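Local coordinates for protein TRAP dicarboxylate transporter, DctP subunit (Chromohalobacter salexigens, PDB 4P1L) that binds D-glucuronate in the periplasm and probably delivers it to a tripartite ATP-independent (TRAP) transport system for uptake into the cell, at residues L67-D72 against P187-E192; I74-T77 against A81-F84; G90-I95 against D128-K133; S147-D152 against P210-S215. All coordinates share one frame; numbering follows the deposited sequence. Where two conformers were deposited one is given.

Contact 1: residues L67-D72 against P187-E192; sequences LGDQPD and PMAYGE. With BDP (beta-D-glucopyranuronic acid), chain C.
D69 and A189 meet in a small surface contact, largely bridged by water, across the ligand cleft of this two-lobed DctP-type solute-binding fold. D69 sits in the N-cap position of helix 70-78, on the lobe built round strands 26-29, 59-62 and 84-88; A189 lies in the loop that leaves strand 184-187. Only 81 Å² is buried between the segments, and no hydrogen bond joins them directly. In one of its two modelled conformers D69 reaches over with CG anti to the backbone N (chi1 -178°) and sets OD2 3.4 Å from the methyl CB of A189. The other oxygen, OD1, is turned back and takes the N-H of Q70 at 2.8 Å, met from well above the carboxylate plane. It also receives water 1 at 2.9 Å and water 2 at 3.2 Å, and these accept in turn from the backbone N of G191 and of Y190, tying D69 to the far lobe. The next residue on each side holds the sugar. Q70 NE2 gives a nearly straight bond (167°) to O3 of the glucuronate at 3.2 Å, and its OE1 takes the backbone N of N88, which fixes which way round the amide faces. Behind the opposite wall, M188 O accepts from R167, an arginine that also bonds the sugar. Y190 lays one ring face against the glucuronate, whose C5 stands 3.8 Å above the ring plane, shifted toward the rim, and Y190 CB comes within 3.3 Å of the ligand's carboxylate atom O6B.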
loop_
_atom_site.group_PDB
_atom_site.type_symbol
_atom_site.label_atom_id
_atom_site.label_comp_id
_atom_site.label_asym_id
_atom_site.label_seq_id
_atom_site.Cartn_x
_atom_site.Cartn_y
_atom_site.Cartn_z
ATOM N N LEU A 67 7.820 12.548 -10.221
ATOM C CA LEU A 67 8.066 11.863 -11.494
ATOM C C LEU A 67 6.863 11.072 -12.041
ATOM O O LEU A 67 7.022 10.307 -12.997
ATOM C CB LEU A 67 9.304 10.965 -11.395
ATOM C CG LEU A 67 10.600 11.697 -11.047
ATOM C CD1 LEU A 67 11.777 10.713 -10.898
ATOM C CD2 LEU A 67 10.933 12.775 -12.093
ATOM N N GLY A 68 5.676 11.260 -11.458
ATOM C CA GLY A 68 4.435 10.711 -12.012
ATOM C C GLY A 68 3.560 10.007 -10.991
ATOM O O GLY A 68 4.035 9.688 -9.901
ATOM N N ASP A 69 2.274 9.772 -11.297
ATOM C CA ASP A 69 1.379 9.054 -10.357
ATOM C C ASP A 69 1.780 7.587 -10.388
ATOM O O ASP A 69 2.576 7.169 -11.231
ATOM C CB ASP A 69 -0.131 9.231 -10.685
ATOM C CG ASP A 69 -1.118 8.503 -9.660
ATOM O OD1 ASP A 69 -0.846 8.335 -8.429
ATOM O OD2 ASP A 69 -2.226 8.100 -10.109
ATOM N N GLN A 70 1.212 6.823 -9.473
ATOM C CA GLN A 70 1.683 5.466 -9.194
ATOM C C GLN A 70 1.658 4.517 -10.395
ATOM O O GLN A 70 2.672 3.842 -10.668
ATOM C CB GLN A 70 0.983 4.871 -7.954
ATOM C CG GLN A 70 1.680 3.597 -7.430
ATOM C CD GLN A 70 1.745 3.440 -5.914
ATOM O OE1 GLN A 70 2.547 2.641 -5.407
ATOM N NE2 GLN A 70 0.890 4.168 -5.179
ATOM N N PRO A 71 0.520 4.437 -11.113
ATOM C CA PRO A 71 0.484 3.566 -12.302
ATOM C C PRO A 71 1.537 3.930 -13.341
ATOM O O PRO A 71 2.193 3.035 -13.860
ATOM C CB PRO A 71 -0.938 3.771 -12.851
ATOM C CG PRO A 71 -1.741 4.173 -11.629
ATOM C CD PRO A 71 -0.794 5.052 -10.848
ATOM N N ASP A 72 1.730 5.214 -13.624
ATOM C CA ASP A 72 2.711 5.605 -14.619
ATOM C C ASP A 72 4.129 5.280 -14.147
ATOM O O ASP A 72 4.962 4.870 -14.936
ATOM C CB ASP A 72 2.600 7.098 -14.946
ATOM C CG ASP A 72 1.258 7.454 -15.576
ATOM O OD1 ASP A 72 0.760 6.652 -16.409
ATOM O OD2 ASP A 72 0.696 8.519 -15.214
ATOM N N PRO A 187 -12.574 5.334 -8.609
ATOM C CA PRO A 187 -11.113 5.260 -8.628
ATOM C C PRO A 187 -10.540 6.627 -8.925
ATOM O O PRO A 187 -11.073 7.333 -9.783
ATOM C CB PRO A 187 -10.840 4.255 -9.765
ATOM C CG PRO A 187 -11.994 4.413 -10.679
ATOM C CD PRO A 187 -13.174 4.695 -9.802
HETATM N N MSE A 188 -9.468 7.003 -8.233
HETATM C CA MSE A 188 -8.896 8.342 -8.389
HETATM C C MSE A 188 -7.450 8.383 -7.880
HETATM O O MSE A 188 -7.121 7.723 -6.891
HETATM C CB MSE A 188 -9.760 9.329 -7.598
HETATM C CG MSE A 188 -9.381 10.757 -7.726
HETATM SE SE MSE A 188 -10.516 11.886 -6.544
HETATM C CE MSE A 188 -12.236 11.190 -7.002
ATOM N N ALA A 189 -6.609 9.154 -8.560
ATOM C CA ALA A 189 -5.233 9.441 -8.115
ATOM C C ALA A 189 -5.225 10.007 -6.709
ATOM O O ALA A 189 -6.021 10.864 -6.373
ATOM C CB ALA A 189 -4.545 10.406 -9.059
ATOM N N TYR A 190 -4.313 9.505 -5.889
ATOM C CA TYR A 190 -4.170 9.925 -4.488
ATOM C C TYR A 190 -4.121 11.460 -4.332
ATOM O O TYR A 190 -4.776 12.023 -3.439
ATOM C CB TYR A 190 -2.902 9.262 -3.934
ATOM C CG TYR A 190 -2.591 9.467 -2.474
ATOM C CD1 TYR A 190 -3.555 9.267 -1.487
ATOM C CD2 TYR A 190 -1.307 9.828 -2.068
ATOM C CE1 TYR A 190 -3.252 9.455 -0.156
ATOM C CE2 TYR A 190 -0.999 10.004 -0.738
ATOM C CZ TYR A 190 -1.979 9.815 0.214
ATOM O OH TYR A 190 -1.690 9.985 1.546
ATOM N N GLY A 191 -3.335 12.126 -5.193
ATOM C CA GLY A 191 -3.112 13.557 -5.120
ATOM C C GLY A 191 -4.352 14.407 -5.309
ATOM O O GLY A 191 -4.395 15.561 -4.890
ATOM N N GLU A 192 -5.375 13.821 -5.916
ATOM C CA GLU A 192 -6.598 14.548 -6.213
ATOM C C GLU A 192 -7.670 14.426 -5.137
ATOM O O GLU A 192 -8.716 15.097 -5.196
ATOM C CB GLU A 192 -7.154 14.053 -7.538
ATOM C CG GLU A 192 -6.306 14.452 -8.716
ATOM C CD GLU A 192 -6.777 13.839 -10.006
ATOM O OE1 GLU A 192 -7.922 13.330 -10.041
ATOM O OE2 GLU A 192 -5.995 13.878 -10.985
HETATM C C1 BDP C . -1.153 4.925 0.745
HETATM C C2 BDP C . -0.041 4.226 -0.023
HETATM C C3 BDP C . 0.272 5.005 -1.243
HETATM C C4 BDP C . -0.979 5.088 -2.059
HETATM C C5 BDP C . -2.124 5.752 -1.249
HETATM C C6 BDP C . -3.439 5.822 -2.024
HETATM O O2 BDP C . 1.084 4.198 0.839
HETATM O O3 BDP C . 1.274 4.177 -2.036
HETATM O O4 BDP C . -0.742 5.840 -3.263
HETATM O O5 BDP C . -2.329 5.031 -0.075
HETATM O O6A BDP C . -4.508 5.705 -1.341
HETATM O O1 BDP C . -1.487 4.178 1.863
HETATM O O6B BDP C . -3.424 6.065 -3.248
HETATM O O HOH W 1 -1.289 10.866 -7.011
HETATM O O HOH W 2 -3.129 6.819 -6.757
#

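Contact 2: residues I74-T77 against A81-F84; sequences IEQT and ALDF
Q76 O accepts two backbone N-H groups from the turn that ends helix 70-78 and leads into strand 84-88, part of the beta-alpha-beta crossover from strand 59-62 past 26-29 to 84-88. The stronger bond comes from L82 N, at 3.0 Å and almost straight (170°), although the donor stands 63° above the carbonyl plane. A81 N is as near, 2.9 Å from Q76 O, but its N-H points poorly and the bond is weak. The carbonyl thus draws the chain back against the helix end. Next to it T77 CA points its hydrogen at L82 O, with carbon and oxygen 3.6 Å apart, a modest interaction for a buried carbonyl that finds no hydrogen-bond partner. Packing then spreads from L82. Q76 CB meets L82 CD1 at 3.7 Å; with CG anti to the carbonyl carbon (chi1 -69°), the extended Q76 chain crosses L82 obliquely and brings OE1 beside L82 CG. The amide at its end is anchored by NE2 to L67 O. T77 crosses L82 at about a right angle, its OG1 bonded to A73 O within the helix. Replacing L82 with an alanine would probably open a gap between the Q76 chain and T77 and leave L67, which also rests on L82, without that packing partner. At the solvent side A81 CB lies 4.2 Å from Q76 CB; on the buried side L82 CB closes against T77 OG1 at 3.6 Å.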
loop_
_atom_site.group_PDB
_atom_site.type_symbol
_atom_site.label_atom_id
_atom_site.label_comp_id
_atom_site.label_asym_id
_atom_site.label_seq_id
_atom_site.Cartn_x
_atom_site.Cartn_y
_atom_site.Cartn_z
ATOM N N ILE A 74 5.015 2.821 -12.082
ATOM C CA ILE A 74 5.208 1.382 -12.173
ATOM C C ILE A 74 5.647 1.053 -13.592
ATOM O O ILE A 74 6.609 0.319 -13.787
ATOM C CB ILE A 74 3.950 0.592 -11.813
ATOM C CG1 ILE A 74 3.710 0.649 -10.311
ATOM C CG2 ILE A 74 4.092 -0.862 -12.247
ATOM C CD1 ILE A 74 2.349 0.070 -9.884
ATOM N N GLU A 75 4.962 1.634 -14.574
ATOM C CA GLU A 75 5.298 1.428 -15.975
ATOM C C GLU A 75 6.733 1.848 -16.301
ATOM O O GLU A 75 7.461 1.111 -16.947
ATOM C CB GLU A 75 4.321 2.207 -16.854
ATOM C CG GLU A 75 4.525 2.029 -18.346
ATOM C CD GLU A 75 3.352 2.595 -19.167
ATOM O OE1 GLU A 75 2.696 3.569 -18.708
ATOM O OE2 GLU A 75 3.078 2.055 -20.266
ATOM N N GLN A 76 7.127 3.034 -15.845
ATOM C CA GLN A 76 8.457 3.550 -16.096
ATOM C C GLN A 76 9.519 2.682 -15.436
ATOM O O GLN A 76 10.619 2.576 -15.946
ATOM C CB GLN A 76 8.603 4.972 -15.554
ATOM C CG GLN A 76 7.815 6.044 -16.268
ATOM C CD GLN A 76 8.035 7.398 -15.616
ATOM O OE1 GLN A 76 9.134 7.965 -15.684
ATOM N NE2 GLN A 76 7.008 7.905 -14.944
ATOM N N THR A 77 9.193 2.079 -14.290
ATOM C CA THR A 77 10.168 1.225 -13.605
ATOM C C THR A 77 10.313 -0.131 -14.303
ATOM O O THR A 77 11.423 -0.662 -14.442
ATOM C CB THR A 77 9.805 1.043 -12.109
ATOM O OG1 THR A 77 9.651 2.324 -11.499
ATOM C CG2 THR A 77 10.924 0.300 -11.389
ATOM N N ALA A 81 13.118 3.029 -17.249
ATOM C CA ALA A 81 13.227 4.489 -17.305
ATOM C C ALA A 81 13.428 5.066 -15.900
ATOM O O ALA A 81 14.147 6.056 -15.725
ATOM C CB ALA A 81 12.002 5.093 -17.961
ATOM N N LEU A 82 12.767 4.460 -14.912
ATOM C CA LEU A 82 13.078 4.688 -13.497
ATOM C C LEU A 82 13.805 3.473 -12.955
ATOM O O LEU A 82 13.567 2.346 -13.400
ATOM C CB LEU A 82 11.815 4.921 -12.671
ATOM C CG LEU A 82 11.004 6.177 -12.999
ATOM C CD1 LEU A 82 9.693 6.141 -12.210
ATOM C CD2 LEU A 82 11.785 7.420 -12.655
ATOM N N ASP A 83 14.692 3.695 -11.992
ATOM C CA ASP A 83 15.554 2.620 -11.503
ATOM C C ASP A 83 15.045 1.888 -10.267
ATOM O O ASP A 83 15.210 0.667 -10.146
ATOM C CB ASP A 83 16.950 3.171 -11.219
ATOM C CG ASP A 83 17.591 3.773 -12.446
ATOM O OD1 ASP A 83 17.982 2.994 -13.350
ATOM O OD2 ASP A 83 17.734 5.015 -12.474
ATOM N N PHE A 84 14.443 2.616 -9.336
ATOM C CA PHE A 84 13.889 1.971 -8.156
ATOM C C PHE A 84 12.650 2.714 -7.643
ATOM O O PHE A 84 12.364 3.825 -8.072
ATOM C CB PHE A 84 14.967 1.814 -7.068
ATOM C CG PHE A 84 15.406 3.116 -6.405
ATOM C CD1 PHE A 84 16.278 3.985 -7.039
ATOM C CD2 PHE A 84 14.976 3.439 -5.118
ATOM C CE1 PHE A 84 16.700 5.158 -6.432
ATOM C CE2 PHE A 84 15.399 4.598 -4.507
ATOM C CZ PHE A 84 16.262 5.469 -5.165
#

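Contact 3: residues G90-I95 against D128-K133; sequences GPMGPI and DALAEK
M92, a selenomethionine, and L130 reach toward each other tip to tip, M92 CG lying 4.1 Å from L130 CD1, where the type I beta turn after strand 84-88 packs on the last turn of helix 121-132. M92 starts with CG anti to its backbone N (chi1 -169°) and then bends at the next two torsions, which turns SE and CE away from L130, toward I74 of helix 70-78. The second touch is of another kind. K133 lays its methylene chain along the backbone carbonyl of I95, with CE 3.7 Å and CD 3.9 Å from I95 O; NZ runs on past and makes no hydrogen bond to it. A bend at chi2 (-71°) folds the lysine chain over that oxygen. An alanine at K133 would remove these methylenes and would probably leave I95 O stripped of its aliphatic cover, with a gap beside it. Around this shell, L135 packs on M92 and V137 on L130, both from strand 135-141, while R78 touches I95 and gives a hydrogen bond from NE to K133 O. On the helix side K133 N bonds L130 O. The loop is itself held in shape: G90 N binds the side chain of N88, and G93 N closes the turn on G90 O at 3.0 Å. One step further, I95 N returns to M92 O at 2.9 Å.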
loop_
_atom_site.group_PDB
_atom_site.type_symbol
_atom_site.label_atom_id
_atom_site.label_comp_id
_atom_site.label_asym_id
_atom_site.label_seq_id
_atom_site.Cartn_x
_atom_site.Cartn_y
_atom_site.Cartn_z
ATOM N N GLY A 90 -1.374 -2.598 -4.005
ATOM C CA GLY A 90 -2.710 -2.405 -4.558
ATOM C C GLY A 90 -2.732 -2.094 -6.046
ATOM O O GLY A 90 -3.361 -2.818 -6.832
ATOM N N PRO A 91 -2.075 -0.991 -6.449
ATOM C CA PRO A 91 -1.945 -0.630 -7.853
ATOM C C PRO A 91 -1.135 -1.626 -8.639
ATOM O O PRO A 91 -1.124 -1.553 -9.882
ATOM C CB PRO A 91 -1.210 0.706 -7.818
ATOM C CG PRO A 91 -1.376 1.211 -6.479
ATOM C CD PRO A 91 -1.527 0.062 -5.574
HETATM N N MSE A 92 -0.446 -2.533 -7.954
HETATM C CA MSE A 92 0.323 -3.573 -8.651
HETATM C C MSE A 92 -0.619 -4.687 -9.153
HETATM O O MSE A 92 -0.281 -5.435 -10.076
HETATM C CB MSE A 92 1.395 -4.144 -7.727
HETATM C CG MSE A 92 2.456 -5.044 -8.350
HETATM SE SE MSE A 92 3.545 -4.070 -9.649
HETATM C CE MSE A 92 4.351 -2.777 -8.429
ATOM N N GLY A 93 -1.799 -4.792 -8.551
ATOM C CA GLY A 93 -2.746 -5.854 -8.894
ATOM C C GLY A 93 -3.124 -5.911 -10.360
ATOM O O GLY A 93 -3.105 -6.982 -10.981
ATOM N N PRO A 94 -3.469 -4.766 -10.944
ATOM C CA PRO A 94 -3.796 -4.796 -12.378
ATOM C C PRO A 94 -2.625 -5.158 -13.302
ATOM O O PRO A 94 -2.853 -5.429 -14.478
ATOM C CB PRO A 94 -4.267 -3.366 -12.655
ATOM C CG PRO A 94 -4.868 -2.913 -11.325
ATOM C CD PRO A 94 -4.049 -3.595 -10.252
ATOM N N ILE A 95 -1.401 -5.166 -12.782
ATOM C CA ILE A 95 -0.222 -5.399 -13.593
ATOM C C ILE A 95 0.307 -6.819 -13.396
ATOM O O ILE A 95 0.765 -7.451 -14.351
ATOM C CB ILE A 95 0.839 -4.346 -13.251
ATOM C CG1 ILE A 95 0.267 -2.964 -13.606
ATOM C CG2 ILE A 95 2.122 -4.600 -14.020
ATOM C CD1 ILE A 95 0.786 -1.861 -12.806
ATOM N N ASP A 128 8.673 -13.479 -6.935
ATOM C CA ASP A 128 8.792 -14.206 -8.188
ATOM C C ASP A 128 7.827 -13.638 -9.230
ATOM O O ASP A 128 8.177 -13.474 -10.396
ATOM C CB ASP A 128 8.505 -15.697 -7.973
ATOM C CG ASP A 128 9.647 -16.428 -7.289
ATOM O OD1 ASP A 128 10.752 -15.867 -7.148
ATOM O OD2 ASP A 128 9.435 -17.592 -6.903
ATOM N N ALA A 129 6.600 -13.355 -8.810
ATOM C CA ALA A 129 5.600 -12.860 -9.751
ATOM C C ALA A 129 5.964 -11.469 -10.291
ATOM O O ALA A 129 5.785 -11.195 -11.484
ATOM C CB ALA A 129 4.239 -12.843 -9.113
ATOM N N LEU A 130 6.464 -10.591 -9.416
ATOM C CA LEU A 130 6.904 -9.278 -9.853
ATOM C C LEU A 130 8.102 -9.352 -10.790
ATOM O O LEU A 130 8.190 -8.555 -11.727
ATOM C CB LEU A 130 7.211 -8.359 -8.661
ATOM C CG LEU A 130 6.023 -7.491 -8.275
ATOM C CD1 LEU A 130 4.879 -8.316 -7.636
ATOM C CD2 LEU A 130 6.512 -6.400 -7.354
ATOM N N ALA A 131 9.002 -10.314 -10.563
ATOM C CA ALA A 131 10.214 -10.449 -11.367
ATOM C C ALA A 131 9.838 -10.769 -12.804
ATOM O O ALA A 131 10.469 -10.301 -13.738
ATOM C CB ALA A 131 11.139 -11.545 -10.807
ATOM N N GLU A 132 8.787 -11.560 -12.965
ATOM C CA GLU A 132 8.297 -11.902 -14.278
ATOM C C GLU A 132 7.802 -10.663 -15.024
ATOM O O GLU A 132 7.783 -10.654 -16.248
ATOM C CB GLU A 132 7.232 -12.996 -14.136
ATOM C CG GLU A 132 6.080 -12.932 -15.086
ATOM C CD GLU A 132 5.242 -14.198 -14.980
ATOM O OE1 GLU A 132 5.738 -15.266 -15.410
ATOM O OE2 GLU A 132 4.114 -14.134 -14.432
ATOM N N LYS A 133 7.438 -9.607 -14.299
ATOM C CA LYS A 133 7.029 -8.348 -14.927
ATOM C C LYS A 133 8.097 -7.257 -14.801
ATOM O O LYS A 133 7.770 -6.065 -14.828
ATOM C CB LYS A 133 5.732 -7.844 -14.301
ATOM C CG LYS A 133 4.577 -8.851 -14.387
ATOM C CD LYS A 133 4.053 -9.016 -15.794
ATOM C CE LYS A 133 2.919 -10.019 -15.830
ATOM N NZ LYS A 133 2.346 -10.072 -17.196
#

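Contact 4: residues S147-D152 against P210-S215; sequences SLYNTD and PSYESS
Y149 and Y212 bring their rings together obliquely, centroids 4.4 Å apart and planes at 40°. One face of the Y149 ring receives Y212 CD1, which stands 3.3 Å above the plane over the ring centre; the nearest atoms are Y149 CD2 and Y212 CD1, at 3.4 Å. The side chains run alongside in opposite senses, and each hydroxyl is bonded outside the pair: Y149 OH to H217 ND1, and Y212 OH to A221 O. Y149 has CG in the crowded position between its backbone N and carbonyl carbon (chi1 46°), which turns the ring from strand 146-150 toward helix 209-214. Y224 meets the Y212 ring and also touches Y149, extending the aromatic patch. In the helix, P210 O accepts both S214 N and S214 OG, the latter at 2.7 Å, from opposite faces of its plane; S215 doubles its hold on S211 O likewise. At the end of the strand, N150 OD1 takes D152 N at 2.8 Å in an Asx turn. The tyrosine pair is buried packing between a sheet and a helix in the second lobe of the solute-binding fold, just behind the sugar site. Y149 touches the ligand-binding N207, and S211, weakly bonded to glucuronate O1, belongs to the pocket itself.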
loop_
_atom_site.group_PDB
_atom_site.type_symbol
_atom_site.label_atom_id
_atom_site.label_comp_id
_atom_site.label_asym_id
_atom_site.label_seq_id
_atom_site.Cartn_x
_atom_site.Cartn_y
_atom_site.Cartn_z
ATOM N N SER A 147 -8.697 2.174 6.675
ATOM C CA SER A 147 -10.064 2.306 7.171
ATOM C C SER A 147 -10.814 3.435 6.478
ATOM O O SER A 147 -10.209 4.384 5.936
ATOM C CB SER A 147 -10.051 2.541 8.690
ATOM O OG SER A 147 -9.576 1.399 9.368
ATOM N N LEU A 148 -12.138 3.343 6.518
ATOM C CA LEU A 148 -13.018 4.324 5.888
ATOM C C LEU A 148 -13.062 5.640 6.628
ATOM O O LEU A 148 -13.227 5.677 7.854
ATOM C CB LEU A 148 -14.470 3.832 5.852
ATOM C CG LEU A 148 -14.911 2.723 4.929
ATOM C CD1 LEU A 148 -16.361 2.311 5.277
ATOM C CD2 LEU A 148 -14.810 3.167 3.484
ATOM N N TYR A 149 -12.989 6.724 5.876
ATOM C CA TYR A 149 -13.338 8.017 6.427
ATOM C C TYR A 149 -14.273 8.790 5.519
ATOM O O TYR A 149 -14.215 8.630 4.306
ATOM C CB TYR A 149 -12.096 8.837 6.738
ATOM C CG TYR A 149 -11.016 8.886 5.673
ATOM C CD1 TYR A 149 -11.017 9.866 4.677
ATOM C CD2 TYR A 149 -9.951 8.003 5.712
ATOM C CE1 TYR A 149 -9.979 9.943 3.759
ATOM C CE2 TYR A 149 -8.912 8.071 4.790
ATOM C CZ TYR A 149 -8.936 9.024 3.804
ATOM O OH TYR A 149 -7.882 9.075 2.904
ATOM N N ASN A 150 -15.140 9.605 6.104
ATOM C CA ASN A 150 -16.148 10.325 5.333
ATOM C C ASN A 150 -16.552 11.618 6.017
ATOM O O ASN A 150 -16.148 11.907 7.147
ATOM C CB ASN A 150 -17.379 9.461 5.012
ATOM C CG ASN A 150 -18.337 9.318 6.187
ATOM O OD1 ASN A 150 -19.369 9.971 6.238
ATOM N ND2 ASN A 150 -18.005 8.448 7.114
ATOM N N THR A 151 -17.316 12.408 5.291
ATOM C CA THR A 151 -17.656 13.750 5.728
ATOM C C THR A 151 -18.963 13.830 6.500
ATOM O O THR A 151 -19.308 14.911 6.987
ATOM C CB THR A 151 -17.822 14.686 4.510
ATOM O OG1 THR A 151 -18.882 14.195 3.685
ATOM C CG2 THR A 151 -16.553 14.780 3.713
ATOM N N ASP A 152 -19.703 12.725 6.585
ATOM C CA ASP A 152 -21.116 12.778 6.982
ATOM C C ASP A 152 -21.476 12.150 8.340
ATOM O O ASP A 152 -22.152 12.783 9.150
ATOM C CB ASP A 152 -21.989 12.178 5.885
ATOM C CG ASP A 152 -23.467 12.428 6.126
ATOM O OD1 ASP A 152 -23.966 13.487 5.684
ATOM O OD2 ASP A 152 -24.126 11.575 6.769
ATOM N N PRO A 210 -1.324 7.486 8.840
ATOM C CA PRO A 210 -0.369 8.466 8.316
ATOM C C PRO A 210 -0.771 9.083 7.001
ATOM O O PRO A 210 -0.481 10.262 6.806
ATOM C CB PRO A 210 0.935 7.685 8.218
ATOM C CG PRO A 210 0.783 6.598 9.239
ATOM C CD PRO A 210 -0.673 6.210 9.155
ATOM N N SER A 211 -1.496 8.360 6.150
ATOM C CA SER A 211 -1.928 8.947 4.887
ATOM C C SER A 211 -3.084 9.909 5.101
ATOM O O SER A 211 -3.074 11.030 4.573
ATOM C CB SER A 211 -2.333 7.847 3.910
ATOM O OG SER A 211 -1.182 7.193 3.386
ATOM N N TYR A 212 -4.057 9.459 5.888
ATOM C CA TYR A 212 -5.222 10.249 6.237
ATOM C C TYR A 212 -4.781 11.592 6.803
ATOM O O TYR A 212 -5.337 12.615 6.454
ATOM C CB TYR A 212 -6.042 9.461 7.246
ATOM C CG TYR A 212 -7.258 10.141 7.841
ATOM C CD1 TYR A 212 -8.275 10.623 7.048
ATOM C CD2 TYR A 212 -7.400 10.257 9.231
ATOM C CE1 TYR A 212 -9.429 11.208 7.627
ATOM C CE2 TYR A 212 -8.523 10.818 9.798
ATOM C CZ TYR A 212 -9.539 11.285 8.997
ATOM O OH TYR A 212 -10.642 11.843 9.603
ATOM N N GLU A 213 -3.756 11.565 7.652
ATOM C CA GLU A 213 -3.221 12.775 8.284
ATOM C C GLU A 213 -2.336 13.597 7.340
ATOM O O GLU A 213 -2.626 14.788 7.089
ATOM C CB GLU A 213 -2.485 12.415 9.590
ATOM C CG GLU A 213 -1.690 13.588 10.206
ATOM C CD GLU A 213 -0.252 13.695 9.690
ATOM O OE1 GLU A 213 0.473 12.685 9.725
ATOM O OE2 GLU A 213 0.170 14.800 9.263
ATOM N N SER A 214 -1.292 12.977 6.782
ATOM C CA SER A 214 -0.329 13.720 5.976
ATOM C C SER A 214 -0.930 14.325 4.711
ATOM O O SER A 214 -0.538 15.416 4.306
ATOM C CB SER A 214 0.905 12.880 5.610
ATOM O OG SER A 214 0.559 11.771 4.794
ATOM N N SER A 215 -1.892 13.642 4.103
ATOM C CA SER A 215 -2.577 14.155 2.908
ATOM C C SER A 215 -3.510 15.332 3.183
ATOM O O SER A 215 -3.934 16.001 2.252
ATOM C CB SER A 215 -3.453 13.069 2.292
ATOM O OG SER A 215 -4.532 12.792 3.178
#

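In the fold
Contacts 1 and 4 both border the glucuronate site and touch through Y190, whose OH packs on S211 and S215. Contact 1 is a watery surface meeting of the two lobes, whereas contact 4 is a buried aromatic one between strand and helix within the second lobe. Contacts 2 and 3 belong to the first lobe, on the other side of the chain's centre from contact 4. Contacts 1 and 2 share helix 70-78, one using its start and the other its end, joined by L67 O and Q76 NE2. I74 of that helix packs on M92 and I95 of contact 3, where apolar packing and lysine methylenes replace the backbone bonds of contact 2; both are partly buried.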